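LPXTG cell wall anchor domain-containing protein (Lactobacillus rhamnosus, PDB 7CBS) serves as the basal pilin of the sortase-assembled SpaCBA pilus, probably helping to attach the fibre to the bacterial cell wall and contributing to adhesion. Local coordinates at residues P26-L36 against Q161-P172. Residues are numbered along the deposited sequence; the frame is centred on the assembly and turned at random.
Sequences PTTVDVVLHKL and QHGNQSRIDLFP. With MG (magnesium ion), chain I.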
loop_
_atom_site.group_PDB
_atom_site.type_symbol
_atom_site.label_atom_id
_atom_site.label_comp_id
_atom_site.label_asym_id
_atom_site.label_seq_id
_atom_site.Cartn_x
_atom_site.Cartn_y
_atom_site.Cartn_z
ATOM N N PRO A 26 3.481 2.816 9.781
ATOM C CA PRO A 26 3.354 1.696 8.844
ATOM C C PRO A 26 2.511 0.540 9.409
ATOM O O PRO A 26 2.947 -0.088 10.327
ATOM C CB PRO A 26 4.805 1.243 8.598
ATOM C CG PRO A 26 5.659 2.454 8.932
ATOM C CD PRO A 26 4.883 3.195 10.008
ATOM N N THR A 27 1.322 0.306 8.844
ATOM C CA THR A 27 0.295 -0.646 9.356
ATOM C C THR A 27 0.029 -1.746 8.322
ATOM O O THR A 27 -0.353 -2.847 8.739
ATOM C CB THR A 27 -1.008 0.087 9.717
ATOM O OG1 THR A 27 -0.665 1.225 10.511
ATOM C CG2 THR A 27 -1.989 -0.800 10.450
ATOM N N THR A 28 0.174 -1.453 7.020
ATOM C CA THR A 28 -0.152 -2.368 5.900
ATOM C C THR A 28 0.913 -2.293 4.800
ATOM O O THR A 28 1.651 -1.282 4.732
ATOM C CB THR A 28 -1.491 -2.018 5.243
ATOM O OG1 THR A 28 -1.330 -0.724 4.656
ATOM C CG2 THR A 28 -2.664 -2.035 6.200
ATOM N N VAL A 29 0.950 -3.323 3.949
ATOM C CA VAL A 29 1.817 -3.390 2.737
ATOM C C VAL A 29 0.982 -3.944 1.575
ATOM O O VAL A 29 -0.021 -4.648 1.828
ATOM C CB VAL A 29 3.078 -4.239 2.999
ATOM C CG1 VAL A 29 2.798 -5.729 2.922
ATOM C CG2 VAL A 29 4.220 -3.859 2.067
ATOM N N ASP A 30 1.381 -3.621 0.344
ATOM C CA ASP A 30 0.795 -4.177 -0.904
ATOM C C ASP A 30 1.693 -5.313 -1.385
ATOM O O ASP A 30 2.921 -5.141 -1.365
ATOM C CB ASP A 30 0.640 -3.096 -1.977
ATOM C CG ASP A 30 -0.282 -1.967 -1.553
ATOM O OD1 ASP A 30 -1.072 -2.187 -0.619
ATOM O OD2 ASP A 30 -0.203 -0.875 -2.154
ATOM N N VAL A 31 1.093 -6.440 -1.774
ATOM C CA VAL A 31 1.805 -7.617 -2.355
ATOM C C VAL A 31 1.245 -7.862 -3.756
ATOM O O VAL A 31 0.031 -8.132 -3.870
ATOM C CB VAL A 31 1.665 -8.876 -1.479
ATOM C CG1 VAL A 31 2.220 -10.104 -2.185
ATOM C CG2 VAL A 31 2.314 -8.688 -0.116
ATOM N N VAL A 32 2.104 -7.757 -4.771
ATOM C CA VAL A 32 1.789 -8.107 -6.185
ATOM C C VAL A 32 2.552 -9.393 -6.521
ATOM O O VAL A 32 3.795 -9.382 -6.445
ATOM C CB VAL A 32 2.139 -6.949 -7.139
ATOM C CG1 VAL A 32 1.529 -7.146 -8.521
ATOM C CG2 VAL A 32 1.706 -5.611 -6.559
ATOM N N LEU A 33 1.823 -10.476 -6.805
ATOM C CA LEU A 33 2.382 -11.751 -7.328
ATOM C C LEU A 33 2.399 -11.684 -8.856
ATOM O O LEU A 33 1.345 -11.358 -9.431
ATOM C CB LEU A 33 1.533 -12.925 -6.839
ATOM C CG LEU A 33 2.249 -14.270 -6.895
ATOM C CD1 LEU A 33 1.677 -15.232 -5.865
ATOM C CD2 LEU A 33 2.189 -14.854 -8.298
ATOM N N HIS A 34 3.543 -11.996 -9.476
ATOM C CA HIS A 34 3.745 -12.017 -10.950
ATOM C C HIS A 34 3.810 -13.469 -11.441
ATOM O O HIS A 34 4.789 -14.162 -11.105
ATOM C CB HIS A 34 5.017 -11.255 -11.336
ATOM C CG HIS A 34 5.042 -9.829 -10.900
ATOM N ND1 HIS A 34 5.107 -8.781 -11.802
ATOM C CD2 HIS A 34 5.066 -9.273 -9.669
ATOM C CE1 HIS A 34 5.151 -7.641 -11.143
ATOM N NE2 HIS A 34 5.118 -7.915 -9.831
ATOM N N LYS A 35 2.799 -13.906 -12.199
ATOM C CA LYS A 35 2.769 -15.214 -12.906
ATOM C C LYS A 35 3.239 -14.995 -14.349
ATOM O O LYS A 35 2.414 -14.567 -15.180
ATOM C CB LYS A 35 1.360 -15.816 -12.834
ATOM C CG LYS A 35 1.173 -17.159 -13.526
ATOM C CD LYS A 35 1.869 -18.308 -12.842
ATOM C CE LYS A 35 1.645 -19.622 -13.555
ATOM N NZ LYS A 35 2.644 -20.642 -13.158
ATOM N N LEU A 36 4.524 -15.266 -14.607
ATOM C CA LEU A 36 5.177 -15.257 -15.946
ATOM C C LEU A 36 5.419 -16.707 -16.389
ATOM O O LEU A 36 5.274 -17.617 -15.543
ATOM C CB LEU A 36 6.507 -14.502 -15.836
ATOM C CG LEU A 36 6.399 -13.010 -15.530
ATOM C CD1 LEU A 36 7.714 -12.447 -15.012
ATOM C CD2 LEU A 36 5.940 -12.258 -16.762
ATOM N N GLN A 161 8.107 -4.099 8.689
ATOM C CA GLN A 161 7.501 -3.541 9.927
ATOM C C GLN A 161 7.883 -2.060 10.071
ATOM O O GLN A 161 7.097 -1.304 10.696
ATOM C CB GLN A 161 7.951 -4.325 11.165
ATOM C CG GLN A 161 7.521 -5.787 11.179
ATOM C CD GLN A 161 6.021 -5.955 11.195
ATOM O OE1 GLN A 161 5.292 -5.160 11.783
ATOM N NE2 GLN A 161 5.542 -7.003 10.542
ATOM N N HIS A 162 9.036 -1.663 9.513
ATOM C CA HIS A 162 9.645 -0.313 9.657
ATOM C C HIS A 162 9.153 0.637 8.555
ATOM O O HIS A 162 9.430 1.848 8.672
ATOM C CB HIS A 162 11.177 -0.431 9.692
ATOM C CG HIS A 162 11.680 -1.025 10.967
ATOM N ND1 HIS A 162 11.158 -0.649 12.195
ATOM C CD2 HIS A 162 12.616 -1.954 11.228
ATOM C CE1 HIS A 162 11.757 -1.325 13.152
ATOM N NE2 HIS A 162 12.651 -2.134 12.585
ATOM N N GLY A 163 8.483 0.107 7.524
ATOM C CA GLY A 163 7.792 0.891 6.481
ATOM C C GLY A 163 8.731 1.380 5.390
ATOM O O GLY A 163 8.511 2.499 4.875
ATOM N N ASN A 164 9.727 0.565 5.028
ATOM C CA ASN A 164 10.740 0.876 3.981
ATOM C C ASN A 164 10.207 0.448 2.608
ATOM O O ASN A 164 10.618 1.062 1.606
ATOM C CB ASN A 164 12.088 0.222 4.300
ATOM C CG ASN A 164 12.782 0.862 5.484
ATOM O OD1 ASN A 164 12.805 2.086 5.604
ATOM N ND2 ASN A 164 13.352 0.048 6.359
ATOM N N GLN A 165 9.330 -0.562 2.567
ATOM C CA GLN A 165 8.692 -1.083 1.328
ATOM C C GLN A 165 7.173 -0.882 1.404
ATOM O O GLN A 165 6.551 -1.429 2.340
ATOM C CB GLN A 165 9.012 -2.566 1.143
ATOM C CG GLN A 165 10.200 -2.839 0.231
ATOM C CD GLN A 165 10.073 -4.187 -0.441
ATOM O OE1 GLN A 165 9.967 -5.225 0.209
ATOM N NE2 GLN A 165 10.079 -4.188 -1.766
ATOM N N SER A 166 6.607 -0.149 0.435
ATOM C CA SER A 166 5.141 0.019 0.249
ATOM C C SER A 166 4.581 -1.163 -0.552
ATOM O O SER A 166 3.385 -1.442 -0.389
ATOM C CB SER A 166 4.822 1.334 -0.402
ATOM O OG SER A 166 4.868 2.378 0.556
ATOM N N ARG A 167 5.421 -1.813 -1.366
ATOM C CA ARG A 167 5.028 -2.955 -2.235
ATOM C C ARG A 167 6.087 -4.062 -2.172
ATOM O O ARG A 167 7.291 -3.733 -2.213
ATOM C CB ARG A 167 4.846 -2.483 -3.682
ATOM C CG ARG A 167 4.405 -3.582 -4.635
ATOM C CD ARG A 167 4.018 -3.057 -5.998
ATOM N NE ARG A 167 2.772 -2.305 -5.981
ATOM C CZ ARG A 167 2.104 -1.924 -7.066
ATOM N NH1 ARG A 167 2.547 -2.242 -8.271
ATOM N NH2 ARG A 167 0.975 -1.247 -6.939
ATOM N N ILE A 168 5.645 -5.319 -2.060
ATOM C CA ILE A 168 6.479 -6.547 -2.221
ATOM C C ILE A 168 6.115 -7.193 -3.559
ATOM O O ILE A 168 4.923 -7.490 -3.752
ATOM C CB ILE A 168 6.275 -7.535 -1.052
ATOM C CG1 ILE A 168 6.652 -6.920 0.296
ATOM C CG2 ILE A 168 7.037 -8.829 -1.304
ATOM C CD1 ILE A 168 6.106 -7.667 1.481
ATOM N N ASP A 169 7.108 -7.426 -4.424
ATOM C CA ASP A 169 6.936 -8.048 -5.762
ATOM C C ASP A 169 7.423 -9.498 -5.711
ATOM O O ASP A 169 8.646 -9.704 -5.621
ATOM C CB ASP A 169 7.660 -7.236 -6.838
ATOM C CG ASP A 169 6.910 -5.978 -7.227
ATOM O OD1 ASP A 169 5.898 -6.108 -7.938
ATOM O OD2 ASP A 169 7.330 -4.888 -6.793
ATOM N N LEU A 170 6.492 -10.456 -5.781
ATOM C CA LEU A 170 6.764 -11.916 -5.691
ATOM C C LEU A 170 6.759 -12.533 -7.093
ATOM O O LEU A 170 5.852 -12.198 -7.878
ATOM C CB LEU A 170 5.703 -12.571 -4.799
ATOM C CG LEU A 170 5.713 -12.140 -3.335
ATOM C CD1 LEU A 170 4.488 -12.688 -2.619
ATOM C CD2 LEU A 170 6.999 -12.584 -2.642
ATOM N N PHE A 171 7.739 -13.401 -7.373
ATOM C CA PHE A 171 7.920 -14.131 -8.656
ATOM C C PHE A 171 8.004 -15.630 -8.376
ATOM O O PHE A 171 9.094 -16.199 -8.394
ATOM C CB PHE A 171 9.168 -13.618 -9.380
ATOM C CG PHE A 171 9.092 -12.179 -9.825
ATOM C CD1 PHE A 171 8.456 -11.836 -11.007
ATOM C CD2 PHE A 171 9.660 -11.167 -9.064
ATOM C CE1 PHE A 171 8.385 -10.513 -11.416
ATOM C CE2 PHE A 171 9.592 -9.845 -9.477
ATOM C CZ PHE A 171 8.963 -9.521 -10.654
ATOM N N PRO A 172 6.871 -16.316 -8.102
ATOM C CA PRO A 172 6.893 -17.746 -7.774
ATOM C C PRO A 172 7.405 -18.626 -8.924
ATOM O O PRO A 172 7.069 -18.349 -10.055
ATOM C CB PRO A 172 5.428 -18.083 -7.447
ATOM C CG PRO A 172 4.627 -16.983 -8.123
ATOM C CD PRO A 172 5.512 -15.755 -8.083
HETATM MG MG MG I . -1.986 -0.120 2.896
HETATM O O HOH W 1 -0.242 1.078 3.146
HETATM O O HOH W 2 -0.553 -1.166 1.746
HETATM O O HOH W 3 -1.866 1.220 1.232
#
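Parallel β-pairing joins the first strand of this pilin domain, 28-34, to its last, 167-170, which pairs with no further strand of this chain, while strand 118-128 runs antiparallel along the other side of 28-34. Five backbone hydrogen bonds form the ladder, from Asp30 N to Ser166 O (3.0 Å) through to His34 N to Leu170 O (2.8 Å). On the sheet face that carries Val31 and Leu170, Val31 CG1, placed anti to the backbone N (chi1 172°), meets Leu170 CD1 at 3.5 Å, and both side chains pack on Phe137. On the face of Val32 and Arg167, Val32 CG2 sits over the Arg167 guanidinium, offset toward its rim; Arg167 NE hydrogen-bonds Ser166 OG of the second subunit, placing this face at the interface between the chains. Near the start of the strand, Thr28 OG1 binds magnesium at 2.0 Å together with Asp123 from each subunit and three waters, one of which donates to Asp30 OD1, while Asp30 OD2 hydrogen-bonds Ser166 OG of the second subunit. At the far end, Phe171 CZ lies over the centre of the His34 ring, the two planes 31° apart. His34 NE2 donates to Asp169 OD1 (2.7 Å), meeting the carboxylate on its anti side, 20° out of plane.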